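Local atomic coordinates of lactococcus lactis MG1363 DpsA (Lactococcus lactis, PDB entry 1ZS3), a protein that forms a dodecameric Dps shell that binds DNA and probably protects the cell against oxidative stress. Residues 35-49 with 61-75. Residues are numbered along the deposited sequence; the frame is centred on the assembly and turned at random.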
loop_
_atom_site.group_PDB
_atom_site.type_symbol
_atom_site.label_atom_id
_atom_site.label_comp_id
_atom_site.label_asym_id
_atom_site.label_seq_id
_atom_site.Cartn_x
_atom_site.Cartn_y
_atom_site.Cartn_z
ATOM N N LEU A 35 -24.497 2.911 25.934
ATOM C CA LEU A 35 -24.676 3.322 24.550
ATOM C C LEU A 35 -25.214 4.710 24.384
ATOM O O LEU A 35 -24.958 5.368 23.361
ATOM C CB LEU A 35 -25.684 2.411 23.851
ATOM C CG LEU A 35 -25.219 0.990 23.619
ATOM C CD1 LEU A 35 -26.398 0.185 23.158
ATOM C CD2 LEU A 35 -24.107 0.988 22.563
ATOM N N SER A 36 -26.002 5.142 25.360
ATOM C CA SER A 36 -26.648 6.455 25.229
ATOM C C SER A 36 -25.581 7.464 25.584
ATOM O O SER A 36 -25.447 8.483 24.893
ATOM C CB SER A 36 -27.921 6.624 26.061
ATOM O OG SER A 36 -29.045 5.998 25.446
ATOM N N ASN A 37 -24.849 7.173 26.658
ATOM C CA ASN A 37 -23.674 7.940 27.014
ATOM C C ASN A 37 -22.697 8.086 25.841
ATOM O O ASN A 37 -22.163 9.167 25.614
ATOM C CB ASN A 37 -22.966 7.339 28.241
ATOM C CG ASN A 37 -23.724 7.608 29.553
ATOM O OD1 ASN A 37 -24.730 8.306 29.556
ATOM N ND2 ASN A 37 -23.257 7.018 30.656
ATOM N N LEU A 38 -22.470 7.013 25.083
ATOM C CA LEU A 38 -21.559 7.029 23.953
ATOM C C LEU A 38 -21.977 8.106 22.979
ATOM O O LEU A 38 -21.143 8.875 22.531
ATOM C CB LEU A 38 -21.500 5.680 23.250
ATOM C CG LEU A 38 -20.690 4.628 23.996
ATOM C CD1 LEU A 38 -20.881 3.331 23.278
ATOM C CD2 LEU A 38 -19.208 5.020 24.113
ATOM N N PHE A 39 -23.263 8.147 22.648
ATOM C CA PHE A 39 -23.729 9.049 21.613
ATOM C C PHE A 39 -23.783 10.472 22.064
ATOM O O PHE A 39 -23.570 11.375 21.244
ATOM C CB PHE A 39 -25.066 8.618 21.051
ATOM C CG PHE A 39 -25.126 8.758 19.586
ATOM C CD1 PHE A 39 -24.959 7.672 18.759
ATOM C CD2 PHE A 39 -25.262 9.994 19.030
ATOM C CE1 PHE A 39 -24.995 7.817 17.406
ATOM C CE2 PHE A 39 -25.284 10.155 17.661
ATOM C CZ PHE A 39 -25.156 9.061 16.851
ATOM N N ILE A 40 -24.032 10.722 23.350
ATOM C CA ILE A 40 -24.136 12.103 23.781
ATOM C C ILE A 40 -22.734 12.641 23.919
ATOM O O ILE A 40 -22.509 13.775 23.552
ATOM C CB ILE A 40 -25.050 12.246 25.082
ATOM C CG1 ILE A 40 -26.385 12.864 24.700
ATOM C CG2 ILE A 40 -24.426 13.114 26.130
ATOM C CD1 ILE A 40 -27.147 12.058 23.701
ATOM N N GLU A 41 -21.801 11.847 24.436
ATOM C CA GLU A 41 -20.378 12.190 24.367
ATOM C C GLU A 41 -19.956 12.487 22.935
ATOM O O GLU A 41 -19.309 13.465 22.714
ATOM C CB GLU A 41 -19.515 11.066 24.898
ATOM C CG GLU A 41 -18.210 11.590 25.424
ATOM C CD GLU A 41 -18.310 12.154 26.814
ATOM O OE1 GLU A 41 -18.150 13.384 26.959
ATOM O OE2 GLU A 41 -18.550 11.359 27.748
ATOM N N ASN A 42 -20.326 11.667 21.972
ATOM C CA ASN A 42 -20.049 11.942 20.576
ATOM C C ASN A 42 -20.348 13.380 20.177
ATOM O O ASN A 42 -19.556 14.037 19.489
ATOM C CB ASN A 42 -20.813 10.956 19.674
ATOM C CG ASN A 42 -20.611 11.226 18.210
ATOM O OD1 ASN A 42 -21.560 11.254 17.444
ATOM N ND2 ASN A 42 -19.367 11.402 17.818
ATOM N N ILE A 43 -21.499 13.865 20.597
ATOM C CA ILE A 43 -21.955 15.212 20.239
ATOM C C ILE A 43 -21.118 16.235 20.992
ATOM O O ILE A 43 -20.705 17.257 20.463
ATOM C CB ILE A 43 -23.463 15.392 20.556
ATOM C CG1 ILE A 43 -24.251 14.167 20.060
ATOM C CG2 ILE A 43 -23.956 16.729 20.010
ATOM C CD1 ILE A 43 -25.328 14.449 19.041
ATOM N N ARG A 44 -20.838 15.936 22.233
ATOM C CA ARG A 44 -20.043 16.802 23.074
ATOM C C ARG A 44 -18.635 16.947 22.554
ATOM O O ARG A 44 -18.051 18.022 22.660
ATOM C CB ARG A 44 -20.033 16.245 24.513
ATOM C CG ARG A 44 -21.143 16.779 25.430
ATOM C CD ARG A 44 -20.678 17.929 26.297
ATOM N NE ARG A 44 -19.780 17.444 27.354
ATOM C CZ ARG A 44 -18.714 18.098 27.819
ATOM N NH1 ARG A 44 -18.343 19.297 27.353
ATOM N NH2 ARG A 44 -18.009 17.513 28.772
ATOM N N LEU A 45 -18.095 15.862 21.991
ATOM C CA LEU A 45 -16.736 15.784 21.466
ATOM C C LEU A 45 -16.743 16.320 20.089
ATOM O O LEU A 45 -15.762 16.899 19.673
ATOM C CB LEU A 45 -16.230 14.334 21.428
ATOM C CG LEU A 45 -15.865 13.759 22.808
ATOM C CD1 LEU A 45 -15.858 12.268 22.815
ATOM C CD2 LEU A 45 -14.506 14.310 23.299
ATOM N N THR A 46 -17.834 16.117 19.340
ATOM C CA THR A 46 -18.061 16.835 18.109
ATOM C C THR A 46 -18.094 18.351 18.310
ATOM O O THR A 46 -17.505 19.103 17.519
ATOM C CB THR A 46 -19.368 16.405 17.493
ATOM O OG1 THR A 46 -19.293 15.026 17.106
ATOM C CG2 THR A 46 -19.620 17.129 16.194
ATOM N N GLN A 47 -18.783 18.832 19.346
ATOM C CA GLN A 47 -18.779 20.268 19.645
ATOM C C GLN A 47 -17.365 20.757 19.958
ATOM O O GLN A 47 -16.911 21.740 19.368
ATOM C CB GLN A 47 -19.707 20.567 20.834
ATOM C CG GLN A 47 -19.498 21.973 21.470
ATOM C CD GLN A 47 -20.479 22.272 22.581
ATOM O OE1 GLN A 47 -20.273 21.839 23.721
ATOM N NE2 GLN A 47 -21.542 23.005 22.257
ATOM N N ALA A 48 -16.691 20.096 20.885
ATOM C CA ALA A 48 -15.335 20.493 21.298
ATOM C C ALA A 48 -14.305 20.381 20.142
ATOM O O ALA A 48 -13.361 21.158 20.047
ATOM C CB ALA A 48 -14.898 19.666 22.535
ATOM N N GLY A 49 -14.558 19.431 19.242
ATOM C CA GLY A 49 -13.679 19.131 18.127
ATOM C C GLY A 49 -13.777 20.245 17.132
ATOM O O GLY A 49 -12.973 20.316 16.221
ATOM N N LEU A 61 -9.650 15.302 19.567
ATOM C CA LEU A 61 -11.005 15.193 20.094
ATOM C C LEU A 61 -11.942 14.609 19.064
ATOM O O LEU A 61 -12.793 13.839 19.428
ATOM C CB LEU A 61 -11.530 16.541 20.602
ATOM C CG LEU A 61 -10.776 17.164 21.796
ATOM C CD1 LEU A 61 -11.153 18.651 21.888
ATOM C CD2 LEU A 61 -11.055 16.502 23.127
ATOM N N ARG A 62 -11.756 14.966 17.786
ATOM C CA ARG A 62 -12.536 14.408 16.664
ATOM C C ARG A 62 -12.274 12.924 16.486
ATOM O O ARG A 62 -13.099 12.205 15.940
ATOM C CB ARG A 62 -12.165 15.079 15.342
ATOM C CG ARG A 62 -12.731 16.459 15.161
ATOM C CD ARG A 62 -12.639 17.051 13.773
ATOM N NE ARG A 62 -12.673 18.499 13.850
ATOM C CZ ARG A 62 -12.896 19.303 12.848
ATOM N NH1 ARG A 62 -13.096 18.829 11.613
ATOM N NH2 ARG A 62 -12.916 20.610 13.027
ATOM N N GLU A 63 -11.092 12.499 16.897
ATOM C CA GLU A 63 -10.704 11.079 16.877
ATOM C C GLU A 63 -11.490 10.327 17.934
ATOM O O GLU A 63 -12.052 9.274 17.665
ATOM C CB GLU A 63 -9.195 10.885 17.051
ATOM C CG GLU A 63 -8.507 10.288 15.822
ATOM C CD GLU A 63 -7.422 9.284 16.259
ATOM O OE1 GLU A 63 -7.755 8.050 16.317
ATOM O OE2 GLU A 63 -6.239 9.717 16.552
ATOM N N ILE A 64 -11.560 10.900 19.132
ATOM C CA ILE A 64 -12.329 10.321 20.215
ATOM C C ILE A 64 -13.835 10.252 19.865
ATOM O O ILE A 64 -14.477 9.311 20.255
ATOM C CB ILE A 64 -12.082 11.056 21.540
ATOM C CG1 ILE A 64 -10.598 10.957 21.930
ATOM C CG2 ILE A 64 -12.945 10.479 22.676
ATOM C CD1 ILE A 64 -10.156 11.962 22.897
ATOM N N ALA A 65 -14.380 11.245 19.151
ATOM C CA ALA A 65 -15.731 11.192 18.627
ATOM C C ALA A 65 -15.910 9.950 17.725
ATOM O O ALA A 65 -16.846 9.195 17.943
ATOM C CB ALA A 65 -16.076 12.449 17.915
ATOM N N GLN A 66 -15.036 9.758 16.738
ATOM C CA GLN A 66 -15.170 8.644 15.802
ATOM C C GLN A 66 -15.069 7.285 16.477
ATOM O O GLN A 66 -15.690 6.314 16.023
ATOM C CB GLN A 66 -14.134 8.763 14.650
ATOM C CG GLN A 66 -14.785 8.380 13.308
ATOM C CD GLN A 66 -13.996 7.303 12.487
ATOM O OE1 GLN A 66 -14.614 6.363 11.931
ATOM N NE2 GLN A 66 -12.653 7.483 12.415
ATOM N N ARG A 67 -14.317 7.224 17.577
ATOM C CA ARG A 67 -14.162 5.989 18.291
ATOM C C ARG A 67 -15.420 5.673 19.092
ATOM O O ARG A 67 -15.753 4.495 19.289
ATOM C CB ARG A 67 -12.947 6.031 19.235
ATOM C CG ARG A 67 -11.583 6.287 18.575
ATOM C CD ARG A 67 -11.010 5.151 17.728
ATOM N NE ARG A 67 -10.232 4.278 18.599
ATOM C CZ ARG A 67 -10.572 3.034 18.963
ATOM N NH1 ARG A 67 -9.774 2.355 19.798
ATOM N NH2 ARG A 67 -11.676 2.455 18.490
ATOM N N GLU A 68 -16.086 6.708 19.593
ATOM C CA GLU A 68 -17.297 6.513 20.399
ATOM C C GLU A 68 -18.422 6.009 19.494
ATOM O O GLU A 68 -19.170 5.140 19.895
ATOM C CB GLU A 68 -17.660 7.791 21.159
ATOM C CG GLU A 68 -16.628 8.235 22.221
ATOM C CD GLU A 68 -16.808 7.653 23.617
ATOM O OE1 GLU A 68 -17.571 8.240 24.404
ATOM O OE2 GLU A 68 -16.159 6.640 23.962
ATOM N N VAL A 69 -18.510 6.485 18.267
ATOM C CA VAL A 69 -19.449 5.947 17.296
ATOM C C VAL A 69 -19.070 4.530 16.859
ATOM O O VAL A 69 -19.934 3.741 16.515
ATOM C CB VAL A 69 -19.465 6.840 16.065
ATOM C CG1 VAL A 69 -20.285 6.224 14.900
ATOM C CG2 VAL A 69 -19.973 8.223 16.424
ATOM N N GLU A 70 -17.781 4.259 16.810
ATOM C CA GLU A 70 -17.263 2.966 16.447
ATOM C C GLU A 70 -17.669 1.909 17.459
ATOM O O GLU A 70 -17.972 0.770 17.091
ATOM C CB GLU A 70 -15.752 3.014 16.358
ATOM C CG GLU A 70 -15.164 2.922 14.949
ATOM C CD GLU A 70 -13.642 3.163 14.941
ATOM O OE1 GLU A 70 -12.874 2.329 15.521
ATOM O OE2 GLU A 70 -13.216 4.192 14.374
ATOM N N TYR A 71 -17.614 2.276 18.732
ATOM C CA TYR A 71 -18.000 1.408 19.817
ATOM C C TYR A 71 -19.529 1.321 19.865
ATOM O O TYR A 71 -20.073 0.300 20.270
ATOM C CB TYR A 71 -17.418 1.910 21.158
ATOM C CG TYR A 71 -15.997 1.467 21.362
ATOM C CD1 TYR A 71 -15.691 0.132 21.394
ATOM C CD2 TYR A 71 -14.957 2.384 21.490
ATOM C CE1 TYR A 71 -14.419 -0.289 21.553
ATOM C CE2 TYR A 71 -13.659 1.958 21.651
ATOM C CZ TYR A 71 -13.403 0.610 21.664
ATOM O OH TYR A 71 -12.137 0.097 21.808
ATOM N N PHE A 72 -20.223 2.399 19.458
ATOM C CA PHE A 72 -21.664 2.385 19.388
ATOM C C PHE A 72 -22.077 1.230 18.493
ATOM O O PHE A 72 -22.852 0.356 18.918
ATOM C CB PHE A 72 -22.240 3.718 18.892
ATOM C CG PHE A 72 -23.710 3.799 19.026
ATOM C CD1 PHE A 72 -24.536 3.413 17.973
ATOM C CD2 PHE A 72 -24.289 4.152 20.234
ATOM C CE1 PHE A 72 -25.941 3.466 18.085
ATOM C CE2 PHE A 72 -25.695 4.208 20.370
ATOM C CZ PHE A 72 -26.522 3.867 19.293
ATOM N N PHE A 73 -21.565 1.178 17.256
ATOM C CA PHE A 73 -21.930 0.117 16.304
ATOM C C PHE A 73 -21.394 -1.259 16.745
ATOM O O PHE A 73 -22.010 -2.282 16.494
ATOM C CB PHE A 73 -21.414 0.421 14.892
ATOM C CG PHE A 73 -22.190 1.490 14.161
ATOM C CD1 PHE A 73 -21.640 2.764 13.977
ATOM C CD2 PHE A 73 -23.461 1.236 13.661
ATOM C CE1 PHE A 73 -22.343 3.741 13.317
ATOM C CE2 PHE A 73 -24.193 2.243 13.010
ATOM C CZ PHE A 73 -23.624 3.492 12.832
ATOM N N LYS A 74 -20.269 -1.284 17.441
ATOM C CA LYS A 74 -19.627 -2.554 17.690
ATOM C C LYS A 74 -20.435 -3.313 18.754
ATOM O O LYS A 74 -20.666 -4.516 18.637
ATOM C CB LYS A 74 -18.162 -2.369 18.083
ATOM C CG LYS A 74 -17.346 -3.631 18.049
ATOM C CD LYS A 74 -16.252 -3.651 19.153
ATOM C CE LYS A 74 -14.927 -4.339 18.668
ATOM N NZ LYS A 74 -14.156 -4.959 19.817
ATOM N N ILE A 75 -20.811 -2.590 19.802
ATOM C CA ILE A 75 -21.545 -3.124 20.930
ATOM C C ILE A 75 -23.015 -3.396 20.629
ATOM O O ILE A 75 -23.583 -4.362 21.147
ATOM C CB ILE A 75 -21.354 -2.201 22.122
ATOM C CG1 ILE A 75 -19.853 -2.090 22.418
ATOM C CG2 ILE A 75 -22.029 -2.767 23.380
ATOM C CD1 ILE A 75 -19.587 -1.372 23.652
#
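Leu45 reaches from helix 27-51 into helix 55-81 and sits as a knob in the hole formed by Leu61, Ile64, Ala65 and Glu68. Its CD1 meets CG2 of Ile64, while its CD2 comes to 4.1 Å from CD2 of Leu61. Its CB lies against the methyl of Ala65, near where the backbones come closest: Asn42 CA and Ala65 CA are 4.8 Å apart. Leu61 CD1 also touches Ala48.

Towards the other end, Leu38 lays CD1 against the backbone of Phe72. Phe39 and Phe72 form a T-shaped pair, with planes at 83° and centroids 5.2 Å apart. Phe39 CD1 points at the centre of the Phe72 face. CG of Phe72 is anti to the backbone N (chi1 -170°), which swings the ring across to helix 27-51. The rim of this ring meets Leu35 O, and Leu35 CD2 packs on Ile75.

Polar groups flank this core. Asn42 lays its amide on Val69 CG2, with ND2 3.4 Å from Ala65 O. A bend at chi2 turns the Glu68 carboxylate back beside Leu38 CD2 and Glu41 CB. Glu41 OE2 and Glu68 OE1 are 4.7 Å apart, and Gln125 NE2 of helix 111-138 donates to both, which ties the two acidic side chains together.

Beyond Leu61 and Ala48, Arg62 grips Gly49 O side-on. NE (3.0 Å from Gly49 O) and NH2 both hydrogen-bond to it, from the same face of the carbonyl, and the oxygen lies in the guanidinium plane. NH2 also forms a salt bridge with Asp77 of the second subunit.

Segments 35-49 and 61-75 run antiparallel, at 160°, their axes approaching to 8.2 Å. Their helices form the first hairpin of the ferritin-like four-helix bundle of Dps proteins, packed against helices 111-138 and 142-165.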